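Local coordinates for 70 KDA protein (Xanthomonas sp., PDB 4B2N) that cleaves rubber (polyisoprene) oxidatively and processively, as a dioxygenase carrying two covalently bound c-type haems, at residues K139-Y144 / A218-S223; L240-G245 / P616-Q621; F121-Y126 / M225-P230. One frame throughout, in Å; residues are numbered along the deposited sequence.

In the fold
Helix 218-226 is common to the set. Contacts 1 and 3 use it directly, and contact 2 packs loop 240-245 and the P616-I618 loop against its flank. Contacts 1 and 2 are buried, the side chains of L221 and W242 about 8 and 9 Å from a haem c, and are held by van der Waals and CH-pi contacts without hydrogen bonds between their segments: a leucine pair against a tyrosine and an arginine in contact 1, the six-membered end of a tryptophan in contact 2. Contact 3 lies further out, is only partly buried, and has a hydrogen bond across its segments. D224 takes an arginine from contacts 1 and 3, and S223 reaches into contact 2.

Contact 1: residues K139-Y144 / A218-S223; sequences KRYGLY and AGLLAS
Helix 133-141 ends in a Schellman motif at G142, and its last turn, R140 and Y141, packs against L220 and L221 at the start of helix 218-226. The Y141 ring carries the middle of the contact. L221 CD1 stands over the ring centre, 3.8 Å from the centroid and 2° off the normal, a textbook CH-pi contact. The opposite face of the ring is taken by the CG of its own neighbour R140, offset toward the rim, so the phenol is clamped between a methyl and a methylene. The CD1-CE1 side of the ring lies against the backbone of the other helix, Y141 CE1 being 3.6 Å from L221 CA. L221 can reach over the face because its CG lies trans to the backbone N (chi1 179°) and the side chain crosses the tyrosine at about a right angle.

L220 works on the arginine. Its CD2 sits 3.6 Å from R140 O and 3.7 Å from R140 CG, and the same methyl lies over one guanidinium face near the rim. The other branch meets the far end of the group, L220 CD1 being 3.7 Å from R140 NH2. The extended R140 stem passes across the leucine roughly at a right angle.

No hydrogen bond joins the two segments. R140 NE and the Y141 hydroxyl both go to D224 OD2, one turn beyond L220, while R140 NH1 goes to N550. L221 also packs on L173 of strand 173-174, and its side chain is about 8 Å from the first haem c. The chemistry is thus divided, with apolar groups filling the interface and polar ends directed outside it; the arginine and the phenol should together favour the ionised form of D224.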
ATOM      1  N   LYS A 139      14.727  11.704   9.185  1.00 13.91           N
ATOM      2  CA  LYS A 139      13.829  12.158  10.249  1.00 13.86           C
ATOM      3  C   LYS A 139      12.659  12.996   9.702  1.00 14.35           C
ATOM      4  O   LYS A 139      11.508  12.724   9.996  1.00 12.75           O
ATOM      5  CB  LYS A 139      14.596  12.991  11.281  1.00 14.27           C
ATOM      6  CG  LYS A 139      15.384  12.178  12.298  1.00 15.39           C
ATOM      7  CD  LYS A 139      16.331  13.158  13.014  1.00 17.38           C
ATOM      8  CE  LYS A 139      17.091  12.500  14.093  1.00 21.27           C
ATOM      9  NZ  LYS A 139      17.689  13.656  14.831  1.00 23.71           N
ATOM     10  N   ARG A 140      12.986  13.998   8.865  1.00 13.94           N
ATOM     11  CA  ARG A 140      11.988  14.947   8.359  1.00 13.62           C
ATOM     12  C   ARG A 140      10.939  14.231   7.529  1.00 13.52           C
ATOM     13  O   ARG A 140       9.728  14.482   7.644  1.00 13.84           O
ATOM     14  CB  ARG A 140      12.665  16.005   7.463  1.00 13.07           C
ATOM     15  CG  ARG A 140      11.682  17.103   7.005  1.00 14.05           C
ATOM     16  CD  ARG A 140      12.508  18.131   6.280  1.00 14.40           C
ATOM     17  NE  ARG A 140      11.684  19.151   5.666  1.00 14.97           N
ATOM     18  CZ  ARG A 140      11.351  20.288   6.277  1.00 15.15           C
ATOM     19  NH1 ARG A 140      11.771  20.487   7.541  1.00 14.68           N
ATOM     20  NH2 ARG A 140      10.610  21.201   5.642  1.00 13.47           N
ATOM     21  N   TYR A 141      11.377  13.292   6.709  1.00 13.43           N
ATOM     22  CA  TYR A 141      10.446  12.778   5.718  1.00 13.02           C
ATOM     23  C   TYR A 141       9.832  11.454   6.162  1.00 13.36           C
ATOM     24  O   TYR A 141       8.997  10.901   5.429  1.00 14.72           O
ATOM     25  CB  TYR A 141      11.133  12.630   4.361  1.00 13.83           C
ATOM     26  CG  TYR A 141      11.573  13.961   3.793  1.00 15.18           C
ATOM     27  CD1 TYR A 141      10.649  15.035   3.650  1.00 14.38           C
ATOM     28  CD2 TYR A 141      12.890  14.166   3.415  1.00 15.31           C
ATOM     29  CE1 TYR A 141      11.091  16.291   3.185  1.00 16.26           C
ATOM     30  CE2 TYR A 141      13.306  15.391   2.925  1.00 15.72           C
ATOM     31  CZ  TYR A 141      12.419  16.423   2.771  1.00 16.32           C
ATOM     32  OH  TYR A 141      12.941  17.625   2.299  1.00 17.10           O
ATOM     33  N   GLY A 142      10.244  10.956   7.317  1.00 13.06           N
ATOM     34  CA  GLY A 142       9.775   9.682   7.839  1.00 12.50           C
ATOM     35  C   GLY A 142      10.277   8.495   7.039  1.00 13.33           C
ATOM     36  O   GLY A 142       9.541   7.516   6.836  1.00 13.92           O
ATOM     37  N   LEU A 143      11.549   8.536   6.694  1.00 12.73           N
ATOM     38  CA  LEU A 143      12.240   7.459   5.942  1.00 13.20           C
ATOM     39  C   LEU A 143      13.331   6.836   6.857  1.00 13.58           C
ATOM     40  O   LEU A 143      13.312   7.079   8.103  1.00 14.09           O
ATOM     41  CB  LEU A 143      12.862   8.057   4.645  1.00 12.77           C
ATOM     42  CG  LEU A 143      11.806   8.749   3.784  1.00 12.36           C
ATOM     43  CD1 LEU A 143      12.466   9.371   2.559  1.00 13.18           C
ATOM     44  CD2 LEU A 143      10.689   7.758   3.375  1.00 13.00           C
ATOM     45  N   TYR A 144      14.230   6.016   6.312  1.00 14.11           N
ATOM     46  CA  TYR A 144      15.188   5.233   7.147  1.00 14.45           C
ATOM     47  C   TYR A 144      16.513   5.152   6.399  1.00 14.20           C
ATOM     48  O   TYR A 144      16.516   5.202   5.171  1.00 17.35           O
ATOM     49  CB  TYR A 144      14.660   3.818   7.368  1.00 13.54           C
ATOM     50  CG  TYR A 144      13.253   3.859   7.908  1.00 13.38           C
ATOM     51  CD1 TYR A 144      12.178   4.006   7.024  1.00 13.13           C
ATOM     52  CD2 TYR A 144      13.012   3.872   9.297  1.00 13.89           C
ATOM     53  CE1 TYR A 144      10.875   4.093   7.480  1.00 13.14           C
ATOM     54  CE2 TYR A 144      11.708   3.928   9.795  1.00 14.37           C
ATOM     55  CZ  TYR A 144      10.644   4.119   8.864  1.00 14.75           C
ATOM     56  OH  TYR A 144       9.353   4.215   9.300  1.00 17.54           O
ATOM     57  N   ALA A 218       4.462  12.106   3.007  1.00 14.79           N
ATOM     58  CA  ALA A 218       4.572  12.305   1.550  1.00 15.27           C
ATOM     59  C   ALA A 218       4.342  13.731   1.162  1.00 14.95           C
ATOM     60  O   ALA A 218       4.990  14.231   0.228  1.00 16.34           O
ATOM     61  CB  ALA A 218       3.619  11.402   0.797  1.00 15.02           C
ATOM     62  N   GLY A 219       3.427  14.411   1.846  1.00 15.51           N
ATOM     63  CA  GLY A 219       3.178  15.819   1.537  1.00 15.68           C
ATOM     64  C   GLY A 219       4.388  16.712   1.773  1.00 16.03           C
ATOM     65  O   GLY A 219       4.656  17.689   0.995  1.00 16.83           O
ATOM     66  N   LEU A 220       5.127  16.430   2.852  1.00 15.60           N
ATOM     67  CA  LEU A 220       6.216  17.329   3.202  1.00 15.53           C
ATOM     68  C   LEU A 220       7.340  17.160   2.179  1.00 15.31           C
ATOM     69  O   LEU A 220       7.981  18.129   1.753  1.00 14.96           O
ATOM     70  CB  LEU A 220       6.680  16.999   4.605  1.00 16.25           C
ATOM     71  CG  LEU A 220       7.767  17.882   5.175  1.00 16.40           C
ATOM     72  CD1 LEU A 220       7.380  19.365   5.143  1.00 17.03           C
ATOM     73  CD2 LEU A 220       8.032  17.470   6.653  1.00 14.56           C
ATOM     74  N   LEU A 221       7.550  15.924   1.716  1.00 15.37           N
ATOM     75  CA  LEU A 221       8.605  15.745   0.666  1.00 15.37           C
ATOM     76  C   LEU A 221       8.227  16.480  -0.603  1.00 14.26           C
ATOM     77  O   LEU A 221       9.056  17.188  -1.205  1.00 16.52           O
ATOM     78  CB  LEU A 221       8.693  14.254   0.376  1.00 15.39           C
ATOM     79  CG  LEU A 221       9.689  13.783  -0.676  1.00 14.66           C
ATOM     80  CD1 LEU A 221      11.088  13.981  -0.163  1.00 15.99           C
ATOM     81  CD2 LEU A 221       9.352  12.303  -0.987  1.00 15.14           C
ATOM     82  N   ALA A 222       6.963  16.332  -1.010  1.00 15.23           N
ATOM     83  CA  ALA A 222       6.423  16.987  -2.229  1.00 16.34           C
ATOM     84  C   ALA A 222       6.540  18.520  -2.086  1.00 15.98           C
ATOM     85  O   ALA A 222       7.043  19.229  -2.987  1.00 17.71           O
ATOM     86  CB  ALA A 222       4.923  16.565  -2.460  1.00 14.11           C
ATOM     87  N   SER A 223       6.139  19.020  -0.911  1.00 16.35           N
ATOM     88  CA  SER A 223       6.200  20.471  -0.652  1.00 16.41           C
ATOM     89  C   SER A 223       7.621  20.996  -0.732  1.00 16.34           C
ATOM     90  O   SER A 223       7.896  21.995  -1.498  1.00 16.71           O
ATOM     91  CB  SER A 223       5.597  20.766   0.727  1.00 15.87           C
ATOM     92  OG  SER A 223       5.673  22.148   0.935  1.00 16.25           O
TER

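Contact 2: residues L240-G245 / P616-Q621; sequences LPWSTG and PPITDQ
W242 pushes the six-membered part of its indole into a corner made by P616 and I618. The tight point is the CZ2 atom: it lies 3.5 Å from I618 CD1 and 3.8 Å from P616 CG, both oblique to the ring. Next to it, W242 CH2 meets P616 O in the ring plane at 3.8 Å. I618 gets its methyl there with CG1 anti to the carbonyl carbon (chi1 -65°), the chain then running straight to CD1, and it approaches the indole from the opposite direction.

Away from this corner the segments diverge. P617 points away from the tryptophan, and T619 and Q621 are exposed; T619 is at the N-cap position of helix 620-626, its side chain capping a backbone N further along. On the loop side, S243 OG hydrogen-bonds to G245 O (2.8 Å) and also receives G219 N. The preceding P241 touches a haem c.

The indole N-H is held by D594 O, and Y597 meets the ring edge-to-face. Helix 218-226 packs on W242 through A222 and S223, with S223 OG bonded to both P616 O and I618 N, and M599 of helix 599-607 packs on the tryptophan too.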
ATOM      1  N   LEU A 240       2.353  13.558  -8.068  0.50 17.67           N
ATOM      2  CA  LEU A 240       3.017  12.839  -6.971  0.50 17.34           C
ATOM      3  C   LEU A 240       2.063  12.918  -5.801  0.50 17.58           C
ATOM      4  O   LEU A 240       1.200  13.778  -5.775  0.50 17.10           O
ATOM      5  CB  LEU A 240       4.418  13.375  -6.671  0.50 18.60           C
ATOM      6  CG  LEU A 240       4.503  14.650  -5.848  0.50 17.51           C
ATOM      7  CD1 LEU A 240       5.829  15.348  -5.805  0.50 17.56           C
ATOM      8  CD2 LEU A 240       3.547  15.521  -6.544  0.50 19.27           C
ATOM      9  N   PRO A 241       2.159  11.970  -4.873  1.00 16.84           N
ATOM     10  CA  PRO A 241       1.138  11.884  -3.833  1.00 15.87           C
ATOM     11  C   PRO A 241       1.349  12.936  -2.751  1.00 16.70           C
ATOM     12  O   PRO A 241       2.428  13.531  -2.679  1.00 16.77           O
ATOM     13  CB  PRO A 241       1.293  10.473  -3.255  1.00 16.63           C
ATOM     14  CG  PRO A 241       2.526   9.908  -3.818  1.00 17.62           C
ATOM     15  CD  PRO A 241       3.169  10.895  -4.797  1.00 16.96           C
ATOM     16  N   TRP A 242       0.287  13.200  -1.964  1.00 15.43           N
ATOM     17  CA  TRP A 242       0.382  14.176  -0.850  1.00 14.93           C
ATOM     18  C   TRP A 242      -0.068  13.460   0.375  1.00 14.88           C
ATOM     19  O   TRP A 242      -0.452  12.274   0.285  1.00 13.15           O
ATOM     20  CB  TRP A 242      -0.526  15.352  -1.208  1.00 15.26           C
ATOM     21  CG  TRP A 242      -0.331  16.589  -0.352  1.00 15.49           C
ATOM     22  CD1 TRP A 242      -1.090  16.946   0.756  1.00 16.03           C
ATOM     23  CD2 TRP A 242       0.645  17.691  -0.549  1.00 15.68           C
ATOM     24  NE1 TRP A 242      -0.644  18.152   1.267  1.00 16.63           N
ATOM     25  CE2 TRP A 242       0.402  18.649   0.529  1.00 16.94           C
ATOM     26  CE3 TRP A 242       1.652  17.956  -1.471  1.00 16.38           C
ATOM     27  CZ2 TRP A 242       1.120  19.852   0.638  1.00 17.24           C
ATOM     28  CZ3 TRP A 242       2.395  19.162  -1.361  1.00 15.80           C
ATOM     29  CH2 TRP A 242       2.133  20.076  -0.330  1.00 16.27           C
ATOM     30  N   SER A 243      -0.036  14.110   1.545  1.00 13.92           N
ATOM     31  CA  SER A 243      -0.608  13.447   2.679  1.00 15.02           C
ATOM     32  C   SER A 243      -1.089  14.522   3.626  1.00 16.02           C
ATOM     33  O   SER A 243      -0.660  15.701   3.535  1.00 16.58           O
ATOM     34  CB  SER A 243       0.433  12.556   3.368  1.00 13.92           C
ATOM     35  OG  SER A 243       1.535  13.320   3.810  1.00 16.32           O
ATOM     36  N   THR A 244      -1.930  14.100   4.542  1.00 16.55           N
ATOM     37  CA  THR A 244      -2.346  14.959   5.587  1.00 17.67           C
ATOM     38  C   THR A 244      -1.434  14.889   6.773  1.00 18.32           C
ATOM     39  O   THR A 244      -1.432  15.830   7.621  1.00 18.30           O
ATOM     40  CB  THR A 244      -3.802  14.737   6.021  1.00 19.39           C
ATOM     41  OG1 THR A 244      -3.964  13.428   6.546  1.00 19.06           O
ATOM     42  CG2 THR A 244      -4.743  14.898   4.831  1.00 19.56           C
ATOM     43  N   GLY A 245      -0.596  13.844   6.814  1.00 16.85           N
ATOM     44  CA  GLY A 245       0.286  13.633   7.955  1.00 16.71           C
ATOM     45  C   GLY A 245       1.280  12.554   7.610  1.00 17.04           C
ATOM     46  O   GLY A 245       1.766  12.510   6.457  1.00 18.06           O
ATOM     47  N   PRO A 616       1.313  24.135  -1.307  1.00 19.32           N
ATOM     48  CA  PRO A 616       1.618  25.098  -0.236  1.00 20.61           C
ATOM     49  C   PRO A 616       3.008  24.741   0.377  1.00 22.36           C
ATOM     50  O   PRO A 616       3.274  23.553   0.565  1.00 22.60           O
ATOM     51  CB  PRO A 616       0.517  24.831   0.800  1.00 19.50           C
ATOM     52  CG  PRO A 616       0.067  23.449   0.508  1.00 18.81           C
ATOM     53  CD  PRO A 616       0.200  23.242  -0.978  1.00 19.26           C
ATOM     54  N   PRO A 617       3.843  25.746   0.708  1.00 21.62           N
ATOM     55  CA  PRO A 617       4.980  25.464   1.520  1.00 22.62           C
ATOM     56  C   PRO A 617       4.476  25.014   2.910  1.00 24.60           C
ATOM     57  O   PRO A 617       3.813  25.764   3.606  1.00 30.73           O
ATOM     58  CB  PRO A 617       5.734  26.814   1.551  1.00 23.55           C
ATOM     59  CG  PRO A 617       4.671  27.875   1.395  1.00 26.75           C
ATOM     60  CD  PRO A 617       3.671  27.200   0.451  1.00 24.78           C
ATOM     61  N   ILE A 618       4.774  23.784   3.303  1.00 23.14           N
ATOM     62  CA  ILE A 618       4.276  23.297   4.592  1.00 20.78           C
ATOM     63  C   ILE A 618       5.122  23.891   5.733  1.00 22.30           C
ATOM     64  O   ILE A 618       6.333  23.767   5.708  1.00 22.22           O
ATOM     65  CB  ILE A 618       4.266  21.765   4.617  1.00 19.77           C
ATOM     66  CG1 ILE A 618       3.262  21.246   3.585  1.00 18.31           C
ATOM     67  CG2 ILE A 618       3.936  21.314   6.028  1.00 20.46           C
ATOM     68  CD1 ILE A 618       3.134  19.733   3.538  1.00 17.44           C
ATOM     69  N   THR A 619       4.498  24.563   6.702  1.00 20.43           N
ATOM     70  CA  THR A 619       5.231  25.327   7.741  1.00 20.50           C
ATOM     71  C   THR A 619       5.654  24.459   8.906  1.00 20.68           C
ATOM     72  O   THR A 619       5.173  23.363   9.038  1.00 20.29           O
ATOM     73  CB  THR A 619       4.354  26.438   8.329  1.00 21.59           C
ATOM     74  OG1 THR A 619       3.244  25.875   9.023  1.00 20.10           O
ATOM     75  CG2 THR A 619       3.830  27.419   7.190  1.00 22.90           C
ATOM     76  N   ASP A 620       6.507  24.980   9.788  1.00 22.59           N
ATOM     77  CA  ASP A 620       7.015  24.147  10.850  1.00 21.70           C
ATOM     78  C   ASP A 620       5.875  23.918  11.826  1.00 22.24           C
ATOM     79  O   ASP A 620       5.877  22.911  12.467  1.00 21.15           O
ATOM     80  CB  ASP A 620       8.207  24.794  11.544  1.00 22.79           C
ATOM     81  CG  ASP A 620       9.442  24.887  10.635  1.00 23.27           C
ATOM     82  OD1 ASP A 620       9.593  24.010   9.743  1.00 21.05           O
ATOM     83  OD2 ASP A 620      10.239  25.845  10.810  1.00 23.78           O
ATOM     84  N   GLN A 621       4.945  24.869  11.966  1.00 22.14           N
ATOM     85  CA  GLN A 621       3.817  24.607  12.881  1.00 23.40           C
ATOM     86  C   GLN A 621       2.899  23.490  12.323  1.00 21.73           C
ATOM     87  O   GLN A 621       2.395  22.646  13.075  1.00 20.84           O
ATOM     88  CB  GLN A 621       2.998  25.910  13.233  1.00 28.32           C
ATOM     89  CG  GLN A 621       3.452  26.691  14.520  1.00 34.74           C
ATOM     90  CD  GLN A 621       3.437  25.923  15.932  1.00 39.32           C
ATOM     91  OE1 GLN A 621       2.508  25.139  16.265  1.00 39.46           O
ATOM     92  NE2 GLN A 621       4.472  26.201  16.778  1.00 33.84           N
TER

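Contact 3: residues F121-Y126 / M225-P230; sequences FLQWGY and MFRTTP
Q123 lies alongside R227, the two side chains sliding past each other in opposite directions, so that Q123 CG comes 3.9 Å from R227 CB while the glutamine amide runs on over the backbone beyond. A bend in the glutamine chain (chi2 65°) turns the amide onto the next residue, placing OE1 3.7 Å from T228 CG2 and NE2 3.6 Å from R227 O. Neither of these is a hydrogen bond; the amide simply rests on the threonine methyl and the peptide.

The polar link runs the other way. R227 folds back at its third torsion and sends NH2 to Q123 O, a 3.1 Å hydrogen bond with an angle of 146° at the hydrogen. The oxygen sits in the guanidinium plane, whereas the donor is tilted from the plane of the carbonyl. The same NH2 makes a salt bridge with D224 OD1, so one nitrogen bridges a backbone carbonyl and a carboxylate, which should steady the rotation of the guanidinium.

T228 is fixed in turn. Its OG1 gives a 2.6 Å bond to a lone pair of M225 O, which also accepts the T228 backbone N at 2.9 Å; two bonds from T228 thus return to M225 O. That leaves CG2 facing the glutamine.

On the facing side, W124 turns away from this helix and packs on helix 133-141, its NE1 bonding to the Y141 hydroxyl. The motif here is a type I beta turn, L122 to G125, whose central carbonyl, that of Q123, is taken by R227, an arginine of the segment that follows on from helix 218-226.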
ATOM      1  N   PHE A 121      18.313  21.168   2.459  1.00 16.63           N
ATOM      2  CA  PHE A 121      18.271  21.849   3.792  1.00 16.91           C
ATOM      3  C   PHE A 121      17.898  23.342   3.589  1.00 17.35           C
ATOM      4  O   PHE A 121      17.379  23.963   4.509  1.00 17.09           O
ATOM      5  CB  PHE A 121      19.622  21.752   4.556  1.00 17.33           C
ATOM      6  CG  PHE A 121      20.797  22.252   3.790  1.00 19.03           C
ATOM      7  CD1 PHE A 121      21.166  23.607   3.865  1.00 18.50           C
ATOM      8  CD2 PHE A 121      21.554  21.361   2.982  1.00 18.10           C
ATOM      9  CE1 PHE A 121      22.255  24.045   3.151  1.00 20.24           C
ATOM     10  CE2 PHE A 121      22.631  21.810   2.244  1.00 20.22           C
ATOM     11  CZ  PHE A 121      22.973  23.152   2.299  1.00 20.78           C
ATOM     12  N   LEU A 122      18.239  23.945   2.425  1.00 17.68           N
ATOM     13  CA  LEU A 122      17.837  25.358   2.187  1.00 17.92           C
ATOM     14  C   LEU A 122      16.348  25.488   2.334  1.00 18.26           C
ATOM     15  O   LEU A 122      15.875  26.440   2.966  1.00 17.54           O
ATOM     16  CB  LEU A 122      18.259  25.907   0.821  1.00 18.51           C
ATOM     17  CG  LEU A 122      19.765  26.027   0.668  1.00 19.16           C
ATOM     18  CD1 LEU A 122      20.098  26.367  -0.787  1.00 19.22           C
ATOM     19  CD2 LEU A 122      20.339  27.057   1.677  1.00 19.28           C
ATOM     20  N   GLN A 123      15.591  24.524   1.775  1.00 17.00           N
ATOM     21  CA  GLN A 123      14.141  24.531   1.846  1.00 17.18           C
ATOM     22  C   GLN A 123      13.619  24.248   3.242  1.00 16.40           C
ATOM     23  O   GLN A 123      12.452  24.500   3.564  1.00 16.25           O
ATOM     24  CB  GLN A 123      13.527  23.490   0.842  1.00 17.09           C
ATOM     25  CG  GLN A 123      13.494  24.067  -0.599  1.00 18.28           C
ATOM     26  CD  GLN A 123      14.874  24.311  -1.165  1.00 19.57           C
ATOM     27  OE1 GLN A 123      15.812  23.462  -1.051  1.00 18.73           O
ATOM     28  NE2 GLN A 123      15.049  25.509  -1.749  1.00 19.28           N
ATOM     29  N   TRP A 124      14.456  23.673   4.090  1.00 17.14           N
ATOM     30  CA  TRP A 124      14.023  23.486   5.503  1.00 16.46           C
ATOM     31  C   TRP A 124      14.259  24.771   6.283  1.00 17.32           C
ATOM     32  O   TRP A 124      13.907  24.844   7.448  1.00 16.61           O
ATOM     33  CB  TRP A 124      14.906  22.473   6.188  1.00 17.28           C
ATOM     34  CG  TRP A 124      15.012  21.116   5.541  1.00 16.59           C
ATOM     35  CD1 TRP A 124      14.186  20.564   4.565  1.00 17.57           C
ATOM     36  CD2 TRP A 124      16.024  20.124   5.802  1.00 16.45           C
ATOM     37  NE1 TRP A 124      14.608  19.343   4.196  1.00 18.46           N
ATOM     38  CE2 TRP A 124      15.708  18.987   4.929  1.00 17.72           C
ATOM     39  CE3 TRP A 124      17.118  20.049   6.651  1.00 16.40           C
ATOM     40  CZ2 TRP A 124      16.471  17.819   4.920  1.00 16.92           C
ATOM     41  CZ3 TRP A 124      17.925  18.891   6.596  1.00 15.54           C
ATOM     42  CH2 TRP A 124      17.579  17.783   5.786  1.00 16.91           C
ATOM     43  N   GLY A 125      14.949  25.749   5.682  1.00 16.76           N
ATOM     44  CA  GLY A 125      15.263  27.005   6.394  1.00 17.16           C
ATOM     45  C   GLY A 125      16.662  27.025   7.027  1.00 18.45           C
ATOM     46  O   GLY A 125      16.941  27.936   7.803  1.00 20.73           O
ATOM     47  N   TYR A 126      17.571  26.116   6.635  1.00 17.53           N
ATOM     48  CA  TYR A 126      18.937  26.121   7.165  1.00 18.39           C
ATOM     49  C   TYR A 126      19.744  26.933   6.138  1.00 19.16           C
ATOM     50  O   TYR A 126      19.346  27.016   4.954  1.00 18.87           O
ATOM     51  CB  TYR A 126      19.525  24.715   7.276  1.00 17.52           C
ATOM     52  CG  TYR A 126      18.878  23.842   8.347  1.00 17.22           C
ATOM     53  CD1 TYR A 126      17.993  24.382   9.334  1.00 17.86           C
ATOM     54  CD2 TYR A 126      19.184  22.530   8.417  1.00 18.62           C
ATOM     55  CE1 TYR A 126      17.411  23.553  10.354  1.00 17.01           C
ATOM     56  CE2 TYR A 126      18.630  21.690   9.390  1.00 16.69           C
ATOM     57  CZ  TYR A 126      17.779  22.219  10.360  1.00 16.34           C
ATOM     58  OH  TYR A 126      17.254  21.368  11.301  1.00 17.40           O
ATOM     59  N   MET A 225      10.209  19.562  -2.206  1.00 15.94           N
ATOM     60  CA  MET A 225      10.812  19.340  -3.541  1.00 17.55           C
ATOM     61  C   MET A 225      10.297  20.369  -4.551  1.00 16.60           C
ATOM     62  O   MET A 225      11.050  20.827  -5.464  1.00 15.68           O
ATOM     63  CB  MET A 225      10.439  17.918  -4.016  1.00 19.83           C
ATOM     64  CG  MET A 225      11.076  16.832  -3.199  1.00 25.95           C
ATOM     65  SD  MET A 225      12.791  16.845  -3.565  1.00 37.78           S
ATOM     66  CE  MET A 225      13.134  15.105  -3.358  1.00 24.64           C
ATOM     67  N   PHE A 226       9.049  20.749  -4.344  1.00 16.14           N
ATOM     68  CA  PHE A 226       8.345  21.659  -5.244  1.00 18.95           C
ATOM     69  C   PHE A 226       9.094  22.995  -5.266  1.00 19.96           C
ATOM     70  O   PHE A 226       9.081  23.668  -6.295  1.00 21.10           O
ATOM     71  CB  PHE A 226       6.839  21.869  -4.885  1.00 21.21           C
ATOM     72  CG  PHE A 226       6.197  22.990  -5.715  1.00 22.35           C
ATOM     73  CD1 PHE A 226       5.975  22.800  -7.070  1.00 22.98           C
ATOM     74  CD2 PHE A 226       5.887  24.237  -5.159  1.00 23.00           C
ATOM     75  CE1 PHE A 226       5.437  23.825  -7.854  1.00 25.22           C
ATOM     76  CE2 PHE A 226       5.378  25.268  -5.949  1.00 24.77           C
ATOM     77  CZ  PHE A 226       5.144  25.058  -7.280  1.00 25.13           C
ATOM     78  N   ARG A 227       9.753  23.355  -4.151  1.00 19.17           N
ATOM     79  CA  ARG A 227      10.428  24.663  -4.050  1.00 20.35           C
ATOM     80  C   ARG A 227      11.863  24.606  -4.527  1.00 21.31           C
ATOM     81  O   ARG A 227      12.577  25.576  -4.421  1.00 20.07           O
ATOM     82  CB  ARG A 227      10.399  25.207  -2.617  1.00 20.90           C
ATOM     83  CG  ARG A 227       8.974  25.410  -2.085  1.00 21.62           C
ATOM     84  CD  ARG A 227       8.955  26.273  -0.823  1.00 23.77           C
ATOM     85  NE  ARG A 227       9.613  25.660   0.313  1.00 26.55           N
ATOM     86  CZ  ARG A 227       9.119  24.630   1.022  1.00 28.02           C
ATOM     87  NH1 ARG A 227       7.946  24.036   0.729  1.00 26.75           N
ATOM     88  NH2 ARG A 227       9.812  24.173   2.043  1.00 28.49           N
ATOM     89  N   THR A 228      12.321  23.445  -5.007  1.00 21.51           N
ATOM     90  CA  THR A 228      13.614  23.379  -5.624  1.00 21.89           C
ATOM     91  C   THR A 228      13.595  23.731  -7.129  1.00 24.41           C
ATOM     92  O   THR A 228      12.517  23.834  -7.730  1.00 24.35           O
ATOM     93  CB  THR A 228      14.249  21.965  -5.420  1.00 21.28           C
ATOM     94  OG1 THR A 228      13.569  20.997  -6.243  1.00 20.55           O
ATOM     95  CG2 THR A 228      14.306  21.576  -3.904  1.00 19.39           C
ATOM     96  N   THR A 229      14.775  23.874  -7.747  1.00 26.95           N
ATOM     97  CA  THR A 229      14.842  24.173  -9.203  1.00 30.05           C
ATOM     98  C   THR A 229      14.052  23.189 -10.058  1.00 30.62           C
ATOM     99  O   THR A 229      14.293  21.971  -9.992  1.00 30.80           O
ATOM    100  CB  THR A 229      16.296  24.278  -9.699  1.00 32.43           C
ATOM    101  OG1 THR A 229      16.886  25.321  -8.954  1.00 33.74           O
ATOM    102  CG2 THR A 229      16.400  24.641 -11.199  1.00 33.28           C
ATOM    103  N   PRO A 230      13.100  23.698 -10.865  1.00 30.31           N
ATOM    104  CA  PRO A 230      12.271  22.710 -11.605  1.00 30.17           C
ATOM    105  C   PRO A 230      13.175  21.791 -12.477  1.00 30.86           C
ATOM    106  O   PRO A 230      14.181  22.249 -13.036  1.00 26.94           O
ATOM    107  CB  PRO A 230      11.344  23.583 -12.451  1.00 33.02           C
ATOM    108  CG  PRO A 230      11.275  24.899 -11.675  1.00 35.45           C
ATOM    109  CD  PRO A 230      12.612  25.084 -11.003  1.00 33.26           C
TER